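Local coordinates for protein-tyrosine-phosphatase PTP1 (Arabidopsis thaliana, PDB 6KRW) that removes phosphate from phosphotyrosine in proteins, acting on MAP kinases such as MPK6 and thereby modulating plant defence responses, at residues 265-268 and 269-273; 158-162 and 163-167. All coordinates share one frame; numbering follows the deposited sequence.

How the contacts relate
Contacts 1 and 2 lie on opposite sides of the chain's centre, their centres about 39 Å apart, and share no secondary-structure element. Contact 1 is the opening turn of helix 267-277, packed among helices, the side chain of Val271 about 9 Å from that of Gln283, which probably binds substrate; contact 2 is a tight hairpin at the outer edge of the central sheet, farther from the middle of the protein and away from the annotated sites. Both are partly buried. In contact 1 an aspartate carboxylate and a water attend to polar atoms at a helix start, whereas contact 2 pairs two strands through backbone bonds and turns an aromatic and aliphatic face toward helix 117-126.

Contact 1. Residues 265-268 and 269-273; sequences LDLA and KTVAL
Asp266 is the N-cap of helix 267-277 and caps the backbone N of Lys269, a local contact on the helical side of the phosphatase fold. Asp266 sits just before the first helical residue and bends its carboxylate back over the opening turn: OD1 accepts from Lys269 N at 3.0 Å, the amide approaching from above the carboxylate plane, 64° out of it. CG lies anti to the backbone N of Asp266 (chi1 -171°), a setting that carries the carboxylate over the CB of Lys269, 3.4 Å from Asp266 CG. The two side chains cross at about a right angle. Lys269 NZ ends 6.5 Å from Asp266 OD2, too far for a salt bridge, so any attraction between the two charges would be long-range and weak.

The backbone takes up the regular i to i+4 pattern of an alpha-helix at once. Asp266 O receives Thr270 N at 3.1 Å, in the carbonyl plane, and Leu267 O receives Val271 N at 2.9 Å in a nearly straight bond (168° at the hydrogen). Asp266 O has a second donor, a water that also bonds Thr270 OG1 at 2.8 Å and thus ties the first carbonyl of the turn to a side chain one turn on. That hydroxyl is bonded to Arg256 NH1 as well, which links the turn to helix 242-259.

On the buried side, Leu267 CD1 meets Val271 CG2 at 4.3 Å. Leu267 continues onto Cys291 and Tyr292 of helix 285-303, while Val271 packs on Tyr288 and on Leu37 of helix 27-39.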
loop_
_atom_site.group_PDB
_atom_site.type_symbol
_atom_site.label_atom_id
_atom_site.label_comp_id
_atom_site.label_asym_id
_atom_site.label_seq_id
_atom_site.Cartn_x
_atom_site.Cartn_y
_atom_site.Cartn_z
ATOM N N LEU A 265 -9.298 1.336 16.951
ATOM C CA LEU A 265 -9.918 2.658 17.208
ATOM C C LEU A 265 -8.852 3.718 17.442
ATOM O O LEU A 265 -9.176 4.901 17.359
ATOM C CB LEU A 265 -10.905 2.586 18.372
ATOM C CG LEU A 265 -12.343 2.285 17.956
ATOM C CD1 LEU A 265 -12.465 0.970 17.211
ATOM C CD2 LEU A 265 -13.246 2.288 19.166
ATOM N N ASP A 266 -7.625 3.313 17.744
ATOM C CA ASP A 266 -6.526 4.274 17.964
ATOM C C ASP A 266 -5.733 4.370 16.665
ATOM O O ASP A 266 -4.751 3.645 16.459
ATOM C CB ASP A 266 -5.719 3.825 19.176
ATOM C CG ASP A 266 -4.690 4.826 19.648
ATOM O OD1 ASP A 266 -4.356 5.735 18.909
ATOM O OD2 ASP A 266 -4.196 4.657 20.767
ATOM N N LEU A 267 -6.183 5.280 15.794
ATOM C CA LEU A 267 -5.502 5.415 14.494
ATOM C C LEU A 267 -4.069 5.936 14.685
ATOM O O LEU A 267 -3.169 5.549 13.924
ATOM C CB LEU A 267 -6.314 6.352 13.582
ATOM C CG LEU A 267 -5.715 6.573 12.206
ATOM C CD1 LEU A 267 -5.660 5.289 11.408
ATOM C CD2 LEU A 267 -6.518 7.612 11.468
ATOM N N ALA A 268 -3.843 6.786 15.694
ATOM C CA ALA A 268 -2.471 7.291 15.914
ATOM C C ALA A 268 -1.540 6.111 16.246
ATOM O O ALA A 268 -0.408 6.078 15.751
ATOM C CB ALA A 268 -2.441 8.314 17.015
ATOM N N LYS A 269 -2.028 5.176 17.050
ATOM C CA LYS A 269 -1.222 3.975 17.381
ATOM C C LYS A 269 -0.951 3.139 16.133
ATOM O O LYS A 269 0.177 2.664 15.915
ATOM C CB LYS A 269 -1.959 3.188 18.453
ATOM C CG LYS A 269 -1.189 2.017 19.024
ATOM C CD LYS A 269 -1.964 1.297 20.114
ATOM C CE LYS A 269 -1.131 0.338 20.927
ATOM N NZ LYS A 269 -0.818 -0.874 20.147
ATOM N N THR A 270 -1.957 3.010 15.250
ATOM C CA THR A 270 -1.742 2.278 13.988
ATOM C C THR A 270 -0.671 2.960 13.152
ATOM O O THR A 270 0.187 2.284 12.588
ATOM C CB THR A 270 -3.061 2.154 13.220
ATOM O OG1 THR A 270 -3.961 1.385 14.003
ATOM C CG2 THR A 270 -2.844 1.518 11.856
ATOM N N VAL A 271 -0.791 4.284 12.988
ATOM C CA VAL A 271 0.207 4.999 12.161
ATOM C C VAL A 271 1.598 4.895 12.809
ATOM O O VAL A 271 2.567 4.740 12.103
ATOM C CB VAL A 271 -0.239 6.442 11.884
ATOM C CG1 VAL A 271 0.860 7.222 11.192
ATOM C CG2 VAL A 271 -1.502 6.459 11.012
ATOM N N ALA A 272 1.674 4.957 14.144
ATOM C CA ALA A 272 2.993 4.820 14.795
ATOM C C ALA A 272 3.558 3.418 14.511
ATOM O O ALA A 272 4.763 3.294 14.279
ATOM C CB ALA A 272 2.839 5.034 16.289
ATOM N N LEU A 273 2.697 2.392 14.542
ATOM C CA LEU A 273 3.158 1.019 14.220
ATOM C C LEU A 273 3.640 0.936 12.774
ATOM O O LEU A 273 4.682 0.385 12.475
ATOM C CB LEU A 273 2.053 0.026 14.494
ATOM C CG LEU A 273 2.379 -1.433 14.195
ATOM C CD1 LEU A 273 3.633 -1.908 14.934
ATOM C CD2 LEU A 273 1.199 -2.309 14.598
HETATM O O HOH W 1 -3.864 0.562 16.729
#

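Contact 2. Residues 158-162 and 163-167; sequences REFGN and ISLTT
Phe160 packs its ring against Leu165 across a tight hairpin, strand 158-160 and the start of strand 163-172 running antiparallel. Its CB lies 4.1 Å from Ile163 O, the carbonyl that accepts Phe160 N. With CG anti to the carbonyl carbon (chi1 -51°), the ring extends along the face that Phe160 shares with Arg158, Ile163 and Leu165. CD2 passes Ile163 CG2 at 4.2 Å. Next along the rim, CE2 reaches Leu165 CB at 3.9 Å and is nearly as close to Leu165 CD2; Leu165 CB meets the ring at its edge, in the ring plane. CZ, at the tip, lies over one face of the Arg158 guanidinium, 3.5 Å from that group's plane and offset toward its margin.

Gly161 and Asn162 are the central residues of a type II' beta turn, and Gly161 has the positive phi (52°) of its first corner. The turn makes this a two-residue beta hairpin at the edge of the phosphatase's mixed sheet. Phe160 and Ile163 form a hydrogen-bonded pair, Ile163 N giving to Phe160 O at 2.8 Å from above the carbonyl plane. Arg158 and Leu165 form another, with Leu165 N 2.8 Å from Arg158 O.

Beyond the hairpin, Trp121 of helix 117-126 meets the Phe160 ring and touches Leu165, while Ile163 packs on Ile125. The bent Arg158 chain ends at the carbonyls of Gln152 and Asp149, and on the other face Glu159 forms a salt bridge with Lys187.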
loop_
_atom_site.group_PDB
_atom_site.type_symbol
_atom_site.label_atom_id
_atom_site.label_comp_id
_atom_site.label_asym_id
_atom_site.label_seq_id
_atom_site.Cartn_x
_atom_site.Cartn_y
_atom_site.Cartn_z
ATOM N N ARG A 158 5.442 -7.521 -22.537
ATOM C CA ARG A 158 6.578 -6.898 -21.817
ATOM C C ARG A 158 7.512 -8.000 -21.328
ATOM O O ARG A 158 7.035 -9.079 -20.890
ATOM C CB ARG A 158 6.078 -6.062 -20.640
ATOM C CG ARG A 158 5.293 -4.820 -21.039
ATOM C CD ARG A 158 6.173 -3.780 -21.703
ATOM N NE ARG A 158 7.193 -3.245 -20.814
ATOM C CZ ARG A 158 6.990 -2.286 -19.914
ATOM N NH1 ARG A 158 5.792 -1.747 -19.763
ATOM N NH2 ARG A 158 7.992 -1.864 -19.159
ATOM N N GLU A 159 8.809 -7.728 -21.378
ATOM C CA GLU A 159 9.815 -8.670 -20.832
ATOM C C GLU A 159 10.694 -7.959 -19.810
ATOM O O GLU A 159 11.061 -6.786 -20.020
ATOM C CB GLU A 159 10.669 -9.247 -21.955
ATOM C CG GLU A 159 9.910 -10.204 -22.838
ATOM C CD GLU A 159 10.840 -11.131 -23.589
ATOM O OE1 GLU A 159 10.394 -12.230 -23.968
ATOM O OE2 GLU A 159 12.023 -10.755 -23.750
ATOM N N PHE A 160 11.020 -8.682 -18.745
ATOM C CA PHE A 160 11.921 -8.163 -17.691
ATOM C C PHE A 160 12.900 -9.274 -17.356
ATOM O O PHE A 160 12.570 -10.125 -16.526
ATOM C CB PHE A 160 11.134 -7.726 -16.457
ATOM C CG PHE A 160 9.997 -6.789 -16.763
ATOM C CD1 PHE A 160 10.207 -5.419 -16.857
ATOM C CD2 PHE A 160 8.718 -7.285 -16.966
ATOM C CE1 PHE A 160 9.151 -4.558 -17.148
ATOM C CE2 PHE A 160 7.663 -6.423 -17.237
ATOM C CZ PHE A 160 7.882 -5.062 -17.321
ATOM N N GLY A 161 14.035 -9.287 -18.045
ATOM C CA GLY A 161 14.990 -10.405 -17.970
ATOM C C GLY A 161 14.280 -11.721 -18.222
ATOM O O GLY A 161 13.759 -11.918 -19.352
ATOM N N ASN A 162 14.180 -12.550 -17.187
ATOM C CA ASN A 162 13.607 -13.914 -17.271
ATOM C C ASN A 162 12.076 -13.868 -17.192
ATOM O O ASN A 162 11.461 -14.946 -17.275
ATOM C CB ASN A 162 14.172 -14.781 -16.146
ATOM C CG ASN A 162 13.994 -16.261 -16.397
ATOM O OD1 ASN A 162 13.892 -16.691 -17.543
ATOM N ND2 ASN A 162 13.953 -17.046 -15.333
ATOM N N ILE A 163 11.481 -12.681 -17.035
ATOM C CA ILE A 163 10.031 -12.560 -16.719
ATOM C C ILE A 163 9.289 -11.980 -17.928
ATOM O O ILE A 163 9.744 -10.967 -18.511
ATOM C CB ILE A 163 9.830 -11.702 -15.461
ATOM C CG1 ILE A 163 10.242 -12.482 -14.211
ATOM C CG2 ILE A 163 8.403 -11.201 -15.370
ATOM C CD1 ILE A 163 10.316 -11.646 -12.945
ATOM N N SER A 164 8.155 -12.585 -18.266
ATOM C CA SER A 164 7.238 -12.042 -19.301
ATOM C C SER A 164 5.930 -11.597 -18.645
ATOM O O SER A 164 5.433 -12.285 -17.734
ATOM C CB SER A 164 6.997 -13.039 -20.391
ATOM O OG SER A 164 6.210 -14.121 -19.917
ATOM N N LEU A 165 5.396 -10.471 -19.099
ATOM C CA LEU A 165 4.123 -9.903 -18.586
ATOM C C LEU A 165 3.137 -9.709 -19.738
ATOM O O LEU A 165 3.534 -9.200 -20.795
ATOM C CB LEU A 165 4.432 -8.570 -17.914
ATOM C CG LEU A 165 3.254 -7.841 -17.276
ATOM C CD1 LEU A 165 2.737 -8.581 -16.056
ATOM C CD2 LEU A 165 3.649 -6.424 -16.908
ATOM N N THR A 166 1.880 -10.061 -19.504
ATOM C CA THR A 166 0.791 -9.953 -20.502
ATOM C C THR A 166 -0.472 -9.462 -19.803
ATOM O O THR A 166 -0.760 -9.874 -18.681
ATOM C CB THR A 166 0.593 -11.294 -21.210
ATOM O OG1 THR A 166 1.630 -11.414 -22.185
ATOM C CG2 THR A 166 -0.763 -11.410 -21.867
ATOM N N THR A 167 -1.241 -8.640 -20.512
ATOM C CA THR A 167 -2.528 -8.122 -20.010
ATOM C C THR A 167 -3.673 -8.991 -20.530
ATOM O O THR A 167 -3.787 -9.136 -21.742
ATOM C CB THR A 167 -2.696 -6.663 -20.412
ATOM O OG1 THR A 167 -1.569 -5.918 -19.943
ATOM C CG2 THR A 167 -3.981 -6.095 -19.861
#